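PDB 4YHE: GH5 from Bacteroidetes bacterium AC2a, which probably hydrolyses beta-1,4-glucosidic bonds of cellulose as an endoglucanase of glycoside hydrolase family 5, built on a TIM barrel. Local coordinates for residues H89-K93 and A94-V98; L120-P123 and A124-S128. All blocks are in the same frame, centred on the assembly; numbering follows the deposited sequence.

Contact 1 of 2, residues H89-K93 and A94-V98; sequences HMAHK and AGLIV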
# COMPACT_ATOMS: atom_id res chain seq x y z
N HIS A 89 14.34 11.09 3.51
CA HIS A 89 15.28 11.97 2.79
C HIS A 89 16.30 11.24 1.94
O HIS A 89 16.72 11.78 0.91
CB HIS A 89 15.85 13.01 3.77
CG HIS A 89 14.86 14.06 4.14
ND1 HIS A 89 14.12 14.02 5.31
CD2 HIS A 89 14.42 15.14 3.45
CE1 HIS A 89 13.30 15.06 5.34
NE2 HIS A 89 13.46 15.75 4.22
N MET A 90 16.65 9.99 2.29
CA MET A 90 17.40 9.14 1.35
C MET A 90 16.61 8.88 0.07
O MET A 90 17.13 8.97 -1.05
CB MET A 90 17.77 7.79 1.97
CG MET A 90 18.69 7.83 3.18
SD MET A 90 18.87 6.17 3.87
CE MET A 90 20.03 6.42 5.22
N ALA A 91 15.33 8.52 0.25
CA ALA A 91 14.42 8.31 -0.88
C ALA A 91 14.33 9.56 -1.78
O ALA A 91 14.39 9.45 -3.01
CB ALA A 91 13.04 7.95 -0.36
N HIS A 92 14.21 10.73 -1.15
CA HIS A 92 14.11 12.01 -1.87
C HIS A 92 15.40 12.27 -2.62
O HIS A 92 15.38 12.71 -3.78
CB HIS A 92 13.83 13.15 -0.89
CG HIS A 92 13.68 14.49 -1.55
ND1 HIS A 92 12.89 14.71 -2.66
CD2 HIS A 92 14.20 15.71 -1.21
CE1 HIS A 92 12.95 15.98 -3.00
NE2 HIS A 92 13.73 16.61 -2.13
N LYS A 93 16.52 11.99 -1.98
CA LYS A 93 17.82 12.10 -2.65
C LYS A 93 17.88 11.23 -3.88
O LYS A 93 18.53 11.59 -4.86
CB LYS A 93 18.92 11.73 -1.66
CG LYS A 93 20.33 11.98 -2.14
CD LYS A 93 21.27 11.93 -0.93
CE LYS A 93 22.73 11.87 -1.34
NZ LYS A 93 23.10 12.93 -2.31
N ALA A 94 17.22 10.07 -3.87
CA ALA A 94 17.18 9.24 -5.04
C ALA A 94 16.14 9.66 -6.12
O ALA A 94 16.03 8.99 -7.14
CB ALA A 94 16.96 7.78 -4.64
N GLY A 95 15.36 10.70 -5.86
CA GLY A 95 14.34 11.16 -6.79
C GLY A 95 12.98 10.48 -6.72
O GLY A 95 12.18 10.62 -7.63
N LEU A 96 12.70 9.78 -5.63
CA LEU A 96 11.45 9.01 -5.49
C LEU A 96 10.38 9.82 -4.78
O LEU A 96 10.67 10.61 -3.89
CB LEU A 96 11.70 7.71 -4.71
CG LEU A 96 12.76 6.78 -5.27
CD1 LEU A 96 13.21 5.77 -4.24
CD2 LEU A 96 12.22 6.10 -6.52
N ILE A 97 9.13 9.62 -5.20
CA ILE A 97 7.99 10.08 -4.43
C ILE A 97 7.89 9.10 -3.25
O ILE A 97 8.15 7.91 -3.41
CB ILE A 97 6.72 10.06 -5.30
CG1 ILE A 97 6.83 11.18 -6.34
CG2 ILE A 97 5.47 10.24 -4.47
CD1 ILE A 97 6.00 10.98 -7.59
N VAL A 98 7.50 9.60 -2.10
CA VAL A 98 7.60 8.82 -0.84
C VAL A 98 6.27 8.83 -0.13
O VAL A 98 5.68 9.89 0.02
CB VAL A 98 8.66 9.44 0.10
CG1 VAL A 98 8.73 8.69 1.45
CG2 VAL A 98 10.01 9.48 -0.58
O HOH W 1 11.68 13.03 -4.36

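Contact 2 of 2, residues L120-P123 and A124-S128; sequences LDLP and AAVAS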
# COMPACT_ATOMS: atom_id res chain seq x y z
N LEU A 120 -4.76 0.94 18.01
CA LEU A 120 -5.67 1.35 16.96
C LEU A 120 -6.65 0.20 16.64
O LEU A 120 -6.42 -0.63 15.77
CB LEU A 120 -4.81 1.76 15.76
CG LEU A 120 -5.47 2.39 14.57
CD1 LEU A 120 -6.35 3.56 14.97
CD2 LEU A 120 -4.36 2.84 13.60
N ASP A 121 -7.74 0.15 17.43
CA ASP A 121 -8.54 -1.05 17.60
C ASP A 121 -9.97 -0.77 17.13
O ASP A 121 -10.74 -0.15 17.85
CB ASP A 121 -8.53 -1.43 19.09
CG ASP A 121 -9.20 -2.76 19.39
OD1 ASP A 121 -10.15 -3.17 18.69
OD2 ASP A 121 -8.81 -3.38 20.39
N LEU A 122 -10.32 -1.24 15.94
CA LEU A 122 -11.60 -0.87 15.36
C LEU A 122 -12.84 -1.46 16.11
O LEU A 122 -13.75 -0.73 16.42
CB LEU A 122 -11.64 -1.22 13.87
CG LEU A 122 -12.96 -0.86 13.16
CD1 LEU A 122 -13.17 0.63 13.09
CD2 LEU A 122 -12.96 -1.47 11.77
N PRO A 123 -12.86 -2.78 16.38
CA PRO A 123 -14.01 -3.29 17.15
C PRO A 123 -14.17 -2.62 18.50
O PRO A 123 -15.29 -2.32 18.91
CB PRO A 123 -13.68 -4.78 17.32
CG PRO A 123 -12.77 -5.10 16.18
CD PRO A 123 -11.97 -3.86 15.93
N ALA A 124 -13.06 -2.37 19.19
CA ALA A 124 -13.10 -1.64 20.47
C ALA A 124 -13.72 -0.25 20.34
O ALA A 124 -14.49 0.19 21.21
CB ALA A 124 -11.72 -1.56 21.09
N ALA A 125 -13.43 0.42 19.24
CA ALA A 125 -14.00 1.74 18.95
C ALA A 125 -15.49 1.72 18.62
O ALA A 125 -16.23 2.66 18.95
CB ALA A 125 -13.25 2.37 17.78
N VAL A 126 -15.92 0.69 17.89
CA VAL A 126 -17.33 0.51 17.56
C VAL A 126 -18.16 0.14 18.80
O VAL A 126 -19.29 0.59 18.95
CB VAL A 126 -17.49 -0.56 16.48
CG1 VAL A 126 -18.94 -1.05 16.37
CG2 VAL A 126 -16.97 -0.02 15.14
N ALA A 127 -17.59 -0.67 19.68
CA ALA A 127 -18.26 -1.05 20.94
C ALA A 127 -18.37 0.09 21.95
O ALA A 127 -19.24 0.07 22.81
CB ALA A 127 -17.54 -2.22 21.57
N SER A 128 -17.46 1.08 21.88
CA SER A 128 -17.43 2.17 22.84
C SER A 128 -17.05 3.51 22.23
O SER A 128 -15.92 3.68 21.77
CB SER A 128 -16.44 1.85 23.96
OG SER A 128 -16.25 2.98 24.80

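Contact 1 of 2, residues H89-K93 and A94-V98
A91 and V98 meet methyl against methyl where helix 78-93 ends in a Schellman motif and the chain turns into strand 97-101, within a beta-alpha-beta unit of the TIM barrel. A91 CB lies 3.4 Å from V98 CG2, closer than two carbons normally pack, and alanine's single methyl suits so close an approach of helix and strand. With chi1 of V98 at 177°, CG1 is anti to the backbone N and CG2 lies beside that N, anti to the carbonyl carbon, which turns CG2 to A91. L96 adds a looser contact, its CD1 4.5 Å from A91 CB.

The turn itself is held by backbone bonds. L96 N reaches back to A91 O over 3.1 Å, nearly straight at 165°, while G95 N binds H92 O at 2.9 Å, approaching from above the carbonyl plane. G95 has positive phi, and a side chain at its backbone angles would collide with the carbonyl oxygen of A94, so glycine fits here. A94 N is shared between M90 O, at 3.0 Å, and a weak bond to A91 O.

Farther out, V58 of the preceding strand touches A91, L96 and V98, F47 of helix 44-53 packs on A91, and W156 stacks with the ring of H92. Across the turn itself a water, in the plane of the H92 ring at its edge, bridges H92 ND1 and L96 O, 2.7 Å from each, donating to L96 O.

Contact 2 of 2, residues L120-P123 and A124-S128
One face of the D121 carboxylate is covered by A124: the methyl CB lies over it, 3.3 Å from D121 CG, and the backbone N-H comes in on the same side. A124 N donates to D121 OD1 at 3.1 Å, from above the carboxylate plane with a fairly straight N-H (162°). D121 is the N-cap residue of the short helix 122-127, and this is its capping bond. Aspartate suits the place because its short acid chain, with CG anti to the backbone N (chi1 -173°), reaches a first-turn N-H, and its negative charge would probably be favoured by the positive end of the helix dipole. With an alanine here the acceptor is gone, which is likely to leave A124 N without its capping partner and the helix start less firmly fixed.

The puckered ring of P123 occupies the first turn, where proline's lack of an N-H costs no helical bond. Regular bonds then follow: A125 N to D121 O at 3.1 Å, V126 N to L122 O at 3.0 Å, and A127 N to P123 O at 2.9 Å. One turn apart, L122 CD1 and V126 CG2 make a loose apolar contact of 4.4 Å.

L122 rests on V185 of helix 181-199, and A125, whose single methyl lets that helix come close, touches its W189. D121 and A124 both touch R131 of helix 129-149, whose start is capped by S128 OG bonding to R131 N.

How the contacts relate
Contact 1 is the end of a long helix; contact 2 takes in the whole of a short one, from its N-cap on. They come in series: 89-98 closes helix 78-93 and leads into strand 97-101, the third strand of the barrel, while 120-128 holds helix 122-127, the next regular element. Their centres stand 36 Å apart on opposite sides of the chain's centre, and their nearest atoms are about 18 Å apart. In TIM-barrel hydrolases the active site lies at the C-terminal ends of the strands, so contact 1 belongs to the opposite end of the barrel. Contact 2, following the strand, lies on the side its C-terminal end faces, though none of its residues is known to be catalytic.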